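Local structure of HTH-type transcriptional repressor PhnF (Mycobacterium smegmatis, 3F8M) at residues 140-145 with 226-231; 183-188 with 205-210; 209-214 with 222-227. The protein represses transcription of the phnDCE operon, which serves phosphate uptake, when the cell has phosphate available, acting as a DNA-binding regulator of the GntR family. One frame throughout, in Å; residues are numbered along the deposited sequence. Where two conformers were deposited one is given.

Interaction 1: residues 140-145 with 226-231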
# COMPACT_ATOMS: atom_id res chain seq x y z
N VAL A 140 4.57 -17.80 -11.96
CA VAL A 140 5.27 -16.54 -12.17
C VAL A 140 5.71 -15.90 -10.85
O VAL A 140 5.07 -16.08 -9.82
CB VAL A 140 4.49 -15.52 -13.05
CG1 VAL A 140 4.14 -16.16 -14.42
CG2 VAL A 140 3.26 -15.01 -12.32
N ARG A 141 6.80 -15.13 -10.91
CA ARG A 141 7.38 -14.54 -9.71
C ARG A 141 6.56 -13.33 -9.28
O ARG A 141 6.17 -12.49 -10.13
CB ARG A 141 8.85 -14.17 -9.97
CG ARG A 141 9.70 -15.32 -10.54
CD ARG A 141 9.70 -16.53 -9.58
NE ARG A 141 10.60 -17.59 -10.01
CZ ARG A 141 10.26 -18.87 -10.18
NH1 ARG A 141 9.01 -19.29 -9.94
NH2 ARG A 141 11.17 -19.74 -10.58
N VAL A 142 6.30 -13.24 -7.96
CA VAL A 142 5.49 -12.18 -7.37
C VAL A 142 6.33 -11.23 -6.52
O VAL A 142 6.17 -10.00 -6.60
CB VAL A 142 4.34 -12.76 -6.54
CG1 VAL A 142 3.64 -11.71 -5.69
CG2 VAL A 142 3.35 -13.47 -7.48
N GLY A 143 7.27 -11.76 -5.76
CA GLY A 143 7.94 -10.87 -4.80
C GLY A 143 9.14 -11.53 -4.14
O GLY A 143 9.32 -12.72 -4.23
N LEU A 144 9.98 -10.68 -3.56
CA LEU A 144 11.20 -11.12 -2.87
C LEU A 144 11.08 -10.66 -1.42
O LEU A 144 10.87 -9.45 -1.13
CB LEU A 144 12.41 -10.49 -3.58
CG LEU A 144 13.77 -10.64 -2.85
CD1 LEU A 144 14.26 -12.07 -3.03
CD2 LEU A 144 14.83 -9.68 -3.35
N GLU A 145 11.19 -11.64 -0.52
CA GLU A 145 10.98 -11.47 0.91
C GLU A 145 12.30 -11.72 1.61
O GLU A 145 12.86 -12.80 1.44
CB GLU A 145 10.01 -12.56 1.34
CG GLU A 145 9.59 -12.52 2.80
CD GLU A 145 8.87 -13.77 3.20
OE1 GLU A 145 9.51 -14.89 3.15
OE2 GLU A 145 7.66 -13.61 3.57
N SER A 226 9.77 -6.75 1.99
CA SER A 226 9.13 -7.52 0.92
C SER A 226 9.03 -6.60 -0.30
O SER A 226 8.51 -5.49 -0.16
CB SER A 226 7.76 -7.98 1.38
OG SER A 226 7.82 -8.57 2.67
N LEU A 227 9.57 -7.01 -1.44
CA LEU A 227 9.50 -6.23 -2.66
C LEU A 227 8.58 -7.01 -3.60
O LEU A 227 8.94 -8.12 -4.02
CB LEU A 227 10.89 -6.03 -3.25
CG LEU A 227 10.98 -5.17 -4.52
CD1 LEU A 227 11.02 -3.67 -4.14
CD2 LEU A 227 12.17 -5.55 -5.42
N TYR A 228 7.39 -6.46 -3.90
CA TYR A 228 6.38 -7.16 -4.70
C TYR A 228 6.16 -6.44 -6.02
O TYR A 228 6.18 -5.21 -6.04
CB TYR A 228 5.05 -7.14 -3.96
CG TYR A 228 4.90 -8.01 -2.72
CD1 TYR A 228 4.66 -9.38 -2.86
CD2 TYR A 228 4.95 -7.47 -1.44
CE1 TYR A 228 4.49 -10.20 -1.74
CE2 TYR A 228 4.78 -8.29 -0.29
CZ TYR A 228 4.55 -9.65 -0.47
OH TYR A 228 4.37 -10.51 0.59
N ARG A 229 5.96 -7.19 -7.11
CA ARG A 229 5.61 -6.57 -8.41
C ARG A 229 4.22 -5.99 -8.28
O ARG A 229 3.29 -6.69 -7.88
CB ARG A 229 5.62 -7.62 -9.52
CG ARG A 229 7.01 -8.09 -9.94
CD ARG A 229 6.87 -9.21 -10.99
NE ARG A 229 6.15 -8.71 -12.17
CZ ARG A 229 6.61 -8.79 -13.42
NH1 ARG A 229 7.79 -9.35 -13.65
NH2 ARG A 229 5.89 -8.32 -14.44
N GLY A 230 4.08 -4.72 -8.61
CA GLY A 230 2.77 -4.03 -8.49
C GLY A 230 1.69 -4.72 -9.33
O GLY A 230 0.53 -4.78 -8.93
N ASP A 231 2.10 -5.30 -10.46
CA ASP A 231 1.17 -5.99 -11.39
C ASP A 231 0.71 -7.37 -10.90
O ASP A 231 -0.18 -8.00 -11.51
CB ASP A 231 1.72 -6.02 -12.83
CG ASP A 231 3.04 -6.77 -12.98
OD1 ASP A 231 3.55 -7.42 -12.01
OD2 ASP A 231 3.61 -6.68 -14.09
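Leu144 and Leu227 form the hydrogen-bonded pair at the heart of this antiparallel contact, with Leu144 N to Leu227 O and Leu227 N to Leu144 O both 2.8 Å, and a third bond from Arg229 N reaches Val142 O at 2.9 Å. Gly143 lies between these bonds, opposite Tyr228 in a non-hydrogen-bonded pair whose CA atoms are 4.0 Å apart. Glycine has no side chain, and its CA lies near the tyrosine ring. Val142 meets that ring from its edge: CG1, set anti to the backbone N (chi1 169°), lies close to the ring plane, 3.8 Å from Tyr228 CD1. The same ring also makes an edge-to-face contact with Phe235. Arg229 uses its aliphatic part across the contact, placing CD 3.5 Å from Arg141 O. A bend at chi3 (60°) then turns the guanidinium to Asp231, which it grips side-on, NE bonding OD1 and NH2 bonding OD2, both through syn lone pairs and near the guanidinium plane. Its remaining nitrogen, NH1, bonds the carbonyl of Leu198, so the group is fixed in rotation. On the face of Leu144 and Leu227, both leucines pack against helix 192-198; on the other, Glu145 pairs with Arg133. Val142 and Gly143 both face Leu135 of strand 127-137, which makes them a classic beta bulge in the central antiparallel sheet of the UTRA domain.

Interaction 2: residues 183-188 with 205-210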
# COMPACT_ATOMS: atom_id res chain seq x y z
N ASP A 183 4.13 -1.66 9.75
CA ASP A 183 4.47 -1.70 8.34
C ASP A 183 4.74 -0.29 7.83
O ASP A 183 4.10 0.68 8.29
CB ASP A 183 3.33 -2.24 7.52
CG ASP A 183 3.26 -3.75 7.46
OD1 ASP A 183 4.31 -4.42 7.34
OD2 ASP A 183 2.12 -4.27 7.46
N THR A 184 5.68 -0.18 6.89
CA THR A 184 5.74 0.97 5.99
C THR A 184 5.55 0.43 4.58
O THR A 184 6.05 -0.65 4.22
CB THR A 184 7.06 1.76 6.09
OG1 THR A 184 8.14 0.93 5.68
CG2 THR A 184 7.31 2.27 7.49
N ILE A 185 4.82 1.18 3.77
CA ILE A 185 4.58 0.76 2.41
C ILE A 185 5.02 1.91 1.55
O ILE A 185 4.55 3.05 1.75
CB ILE A 185 3.08 0.53 2.14
CG1 ILE A 185 2.52 -0.57 3.06
CG2 ILE A 185 2.92 0.19 0.68
CD1 ILE A 185 0.96 -0.65 3.17
N ASP A 186 5.88 1.61 0.58
CA ASP A 186 6.40 2.58 -0.35
C ASP A 186 6.29 2.03 -1.75
O ASP A 186 6.08 0.81 -1.91
CB ASP A 186 7.88 2.90 -0.04
CG ASP A 186 8.04 3.77 1.19
OD1 ASP A 186 7.73 4.99 1.07
OD2 ASP A 186 8.46 3.26 2.28
N THR A 187 6.42 2.88 -2.77
CA THR A 187 6.66 2.37 -4.11
C THR A 187 8.15 2.25 -4.34
O THR A 187 8.93 2.89 -3.61
CB THR A 187 6.05 3.28 -5.22
OG1 THR A 187 6.70 4.55 -5.19
CG2 THR A 187 4.56 3.45 -4.97
N ALA A 188 8.54 1.45 -5.33
CA ALA A 188 9.96 1.25 -5.68
C ALA A 188 10.14 0.75 -7.09
O ALA A 188 9.16 0.33 -7.73
CB ALA A 188 10.63 0.28 -4.68
N PRO A 205 7.02 -1.24 -11.85
CA PRO A 205 6.58 -0.69 -10.56
C PRO A 205 6.45 -1.79 -9.48
O PRO A 205 5.86 -2.86 -9.76
CB PRO A 205 5.23 -0.06 -10.87
CG PRO A 205 5.30 0.19 -12.35
CD PRO A 205 6.06 -0.92 -12.93
N MET A 206 7.06 -1.53 -8.32
CA MET A 206 7.04 -2.43 -7.13
C MET A 206 6.43 -1.78 -5.90
O MET A 206 6.47 -0.56 -5.74
CB MET A 206 8.48 -2.84 -6.73
CG MET A 206 9.48 -3.07 -7.85
SD MET A 206 9.06 -4.49 -8.86
CE MET A 206 9.02 -5.78 -7.74
N PHE A 207 5.88 -2.60 -5.01
CA PHE A 207 5.56 -2.24 -3.66
C PHE A 207 6.81 -2.64 -2.83
O PHE A 207 7.40 -3.68 -3.10
CB PHE A 207 4.47 -3.12 -3.11
CG PHE A 207 3.06 -2.68 -3.43
CD1 PHE A 207 2.50 -1.56 -2.80
CD2 PHE A 207 2.26 -3.47 -4.26
CE1 PHE A 207 1.17 -1.19 -3.05
CE2 PHE A 207 0.92 -3.09 -4.52
CZ PHE A 207 0.40 -1.96 -3.91
N LEU A 208 7.16 -1.80 -1.86
CA LEU A 208 8.27 -2.08 -0.92
C LEU A 208 7.71 -1.92 0.47
O LEU A 208 7.36 -0.81 0.90
CB LEU A 208 9.47 -1.14 -1.20
CG LEU A 208 10.55 -1.31 -0.11
CD1 LEU A 208 11.10 -2.71 -0.15
CD2 LEU A 208 11.66 -0.25 -0.17
N LEU A 209 7.50 -3.05 1.15
CA LEU A 209 7.02 -3.04 2.52
C LEU A 209 8.15 -3.35 3.47
O LEU A 209 8.94 -4.23 3.20
CB LEU A 209 5.95 -4.11 2.75
CG LEU A 209 4.59 -3.57 2.33
CD1 LEU A 209 4.54 -3.62 0.83
CD2 LEU A 209 3.49 -4.36 2.96
N ASN A 210 8.18 -2.64 4.58
CA ASN A 210 9.11 -2.93 5.66
C ASN A 210 8.34 -3.16 6.91
O ASN A 210 7.51 -2.32 7.28
CB ASN A 210 10.09 -1.75 5.84
CG ASN A 210 11.19 -1.83 4.86
OD1 ASN A 210 12.00 -2.77 4.90
ND2 ASN A 210 11.20 -0.91 3.89
O HOH W 1 8.72 0.67 3.11
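Ile185 and Leu209 lie side by side on one face of this antiparallel ladder and mesh by their branches. The CG1 arm of the isoleucine rests against Leu209 CG at 3.7 Å, while its CG2 methyl fills the hollow between Leu209 CD1 and the Phe207 ring, touching CD1 of that ring at 3.9 Å. The split follows from chi1 of Ile185 (-60°), which puts CG2 anti to the backbone N and CG1 beside it. Leu84, from a loop, packs on both Ile185 and Leu209, and Phe207 of the second subunit packs on Ile185. Strand 180-188 is the outermost strand of the UTRA-domain sheet within its own chain, but Asp183, Thr184 and Ile185 pair antiparallel with a strand of the second subunit, so the sheet continues through the dimer interface. Among the backbone bonds of the ladder, Leu208 N reaches Asp186 O at 2.8 Å. The other face carries Ala188, Leu208 and Met206 at one end and polar side chains at the other. Ala188 CB sits 3.9 Å from Leu208 CB, and the bent chain of Met206 passes its CB and CG over Ala188 O, each at 3.4 Å, before turning away towards strand 220-229. Further along, Thr184 OG1 presses on Asn210 CB at 3.3 Å. The hollow between Thr184, Asp186, Leu208 and Asn210 is filled by a water, which bonds Thr184 OG1 at 2.6 Å, accepts from Asn210 ND2, and lies within hydrogen-bonding distance of Asp186 OD2 and Leu208 O, which may share its protons. Asp186 OD1 turns instead to Lys79 and Thr234 of the second subunit.

Interaction 3: residues 209-214 with 222-227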
# COMPACT_ATOMS: atom_id res chain seq x y z
N LEU A 209 7.50 -3.05 1.15
CA LEU A 209 7.02 -3.04 2.52
C LEU A 209 8.15 -3.35 3.47
O LEU A 209 8.94 -4.23 3.20
CB LEU A 209 5.95 -4.11 2.75
CG LEU A 209 4.59 -3.57 2.33
CD1 LEU A 209 4.54 -3.62 0.83
CD2 LEU A 209 3.49 -4.36 2.96
N ASN A 210 8.18 -2.64 4.58
CA ASN A 210 9.11 -2.93 5.66
C ASN A 210 8.34 -3.16 6.91
O ASN A 210 7.51 -2.32 7.28
CB ASN A 210 10.09 -1.75 5.84
CG ASN A 210 11.19 -1.83 4.86
OD1 ASN A 210 12.00 -2.77 4.90
ND2 ASN A 210 11.20 -0.91 3.89
N ARG A 211 8.56 -4.31 7.55
CA ARG A 211 7.81 -4.69 8.74
C ARG A 211 8.72 -5.02 9.90
O ARG A 211 9.77 -5.62 9.71
CB ARG A 211 6.98 -5.93 8.46
CG ARG A 211 6.50 -6.65 9.72
CD ARG A 211 5.44 -7.69 9.41
NE ARG A 211 4.25 -7.10 8.78
CZ ARG A 211 3.13 -7.79 8.58
NH1 ARG A 211 3.05 -9.07 8.95
NH2 ARG A 211 2.09 -7.21 8.02
N VAL A 212 8.33 -4.62 11.11
CA VAL A 212 8.90 -5.17 12.32
C VAL A 212 7.71 -5.79 13.04
O VAL A 212 6.64 -5.16 13.15
CB VAL A 212 9.57 -4.13 13.24
CG1 VAL A 212 10.27 -4.82 14.40
CG2 VAL A 212 10.57 -3.26 12.43
N SER A 213 7.90 -7.02 13.53
CA SER A 213 6.88 -7.72 14.28
C SER A 213 7.36 -7.89 15.70
O SER A 213 8.56 -8.06 15.95
CB SER A 213 6.60 -9.11 13.70
OG SER A 213 6.18 -9.03 12.37
N TYR A 214 6.39 -7.88 16.62
CA TYR A 214 6.61 -7.94 18.04
C TYR A 214 5.70 -9.01 18.67
O TYR A 214 4.55 -9.21 18.26
CB TYR A 214 6.29 -6.58 18.68
CG TYR A 214 7.14 -5.44 18.14
CD1 TYR A 214 8.37 -5.15 18.71
CD2 TYR A 214 6.70 -4.68 17.06
CE1 TYR A 214 9.16 -4.11 18.21
CE2 TYR A 214 7.46 -3.65 16.55
CZ TYR A 214 8.67 -3.37 17.13
OH TYR A 214 9.40 -2.35 16.63
N GLU A 222 11.20 -10.17 14.15
CA GLU A 222 11.77 -10.12 12.79
C GLU A 222 11.75 -8.69 12.30
O GLU A 222 11.00 -7.84 12.82
CB GLU A 222 10.92 -10.94 11.78
CG GLU A 222 9.48 -10.36 11.70
CD GLU A 222 8.61 -10.87 10.58
OE1 GLU A 222 9.08 -11.60 9.67
OE2 GLU A 222 7.42 -10.47 10.62
N GLN A 223 12.62 -8.41 11.35
CA GLN A 223 12.44 -7.24 10.48
C GLN A 223 12.35 -7.83 9.09
O GLN A 223 13.27 -8.56 8.65
CB GLN A 223 13.64 -6.28 10.60
CG GLN A 223 13.36 -4.90 9.92
CD GLN A 223 13.41 -4.94 8.40
OE1 GLN A 223 14.28 -5.58 7.80
NE2 GLN A 223 12.47 -4.21 7.75
N ARG A 224 11.28 -7.51 8.34
CA ARG A 224 11.06 -8.16 7.06
C ARG A 224 10.89 -7.06 5.99
O ARG A 224 10.07 -6.11 6.17
CB ARG A 224 9.82 -9.09 7.16
CG ARG A 224 9.47 -9.95 5.84
CD ARG A 224 8.18 -10.76 6.04
NE ARG A 224 7.02 -9.87 5.94
CZ ARG A 224 5.73 -10.21 6.07
NH1 ARG A 224 5.34 -11.46 6.35
NH2 ARG A 224 4.81 -9.28 5.94
N ARG A 225 11.64 -7.21 4.90
CA ARG A 225 11.50 -6.38 3.70
C ARG A 225 10.85 -7.25 2.62
O ARG A 225 11.34 -8.35 2.31
CB ARG A 225 12.88 -5.93 3.25
CG ARG A 225 12.91 -5.01 2.01
CD ARG A 225 14.34 -4.91 1.52
NE ARG A 225 14.52 -3.96 0.43
CZ ARG A 225 14.54 -4.24 -0.87
NH1 ARG A 225 14.32 -5.47 -1.34
NH2 ARG A 225 14.74 -3.23 -1.73
N SER A 226 9.77 -6.75 1.99
CA SER A 226 9.13 -7.52 0.92
C SER A 226 9.03 -6.60 -0.30
O SER A 226 8.51 -5.49 -0.16
CB SER A 226 7.76 -7.98 1.38
OG SER A 226 7.82 -8.57 2.67
N LEU A 227 9.57 -7.01 -1.44
CA LEU A 227 9.50 -6.23 -2.66
C LEU A 227 8.58 -7.01 -3.60
O LEU A 227 8.94 -8.12 -4.02
CB LEU A 227 10.89 -6.03 -3.25
CG LEU A 227 10.98 -5.17 -4.52
CD1 LEU A 227 11.02 -3.67 -4.14
CD2 LEU A 227 12.17 -5.55 -5.42
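Arg211 and Arg224 run side by side from a hydrogen-bonded backbone pair, in which Arg211 N bonds Arg224 O at 2.7 Å. Followed outward, Arg211 starts with CB beside Arg224 O, 3.9 Å away. CG and then CD pass Glu222 OE2, the closer being CD at 3.6 Å. A bend at chi3 (-60°) turns the chain there, and NE, CZ and NH1 come to lie beneath Arg224 NH2, which sits 3.4 Å above the guanidinium plane and over its centre. The strands belong to a beta hairpin, 206-214 with 220-229, within the UTRA sheet. The guanidinium planes are 23° apart, and this closeness of like charges is probably eased by the anionic and carbonyl partners of Arg211: NH2 bonds Asp183 and the carbonyl of Gly85, while NH1 bonds the hydroxyl of Tyr168. Ser213 OG, from the other strand, donates to the anti lone pair of Glu222 OE2 at 2.6 Å. On the reverse face Gln223 NE2 bonds Asn210 OD1 at 3.2 Å, bent to 143° at the hydrogen, and Arg225 lays CB and CG along the same oxygen before its guanidinium pairs with Glu194.

All three contacts lie in one six-stranded antiparallel sheet of the UTRA domain, in which strands 140-150, 220-229, 206-214 and 180-188 follow one another. Interaction 1 joins the first two, interaction 3 the middle two and interaction 2 the last two. Their centres are about 10 Å (1 and 2), 11 Å (2 and 3) and 14 Å (1 and 3) apart. Interactions 1 and 3 share Ser226 and Leu227; 2 and 3 share Leu209 and Asn210. Along the chain, strands 180-188 and 206-214 both fall between the two partners of interaction 1. Across the sheet, the sequence leads from a buried centre to the strand that pairs with the second subunit.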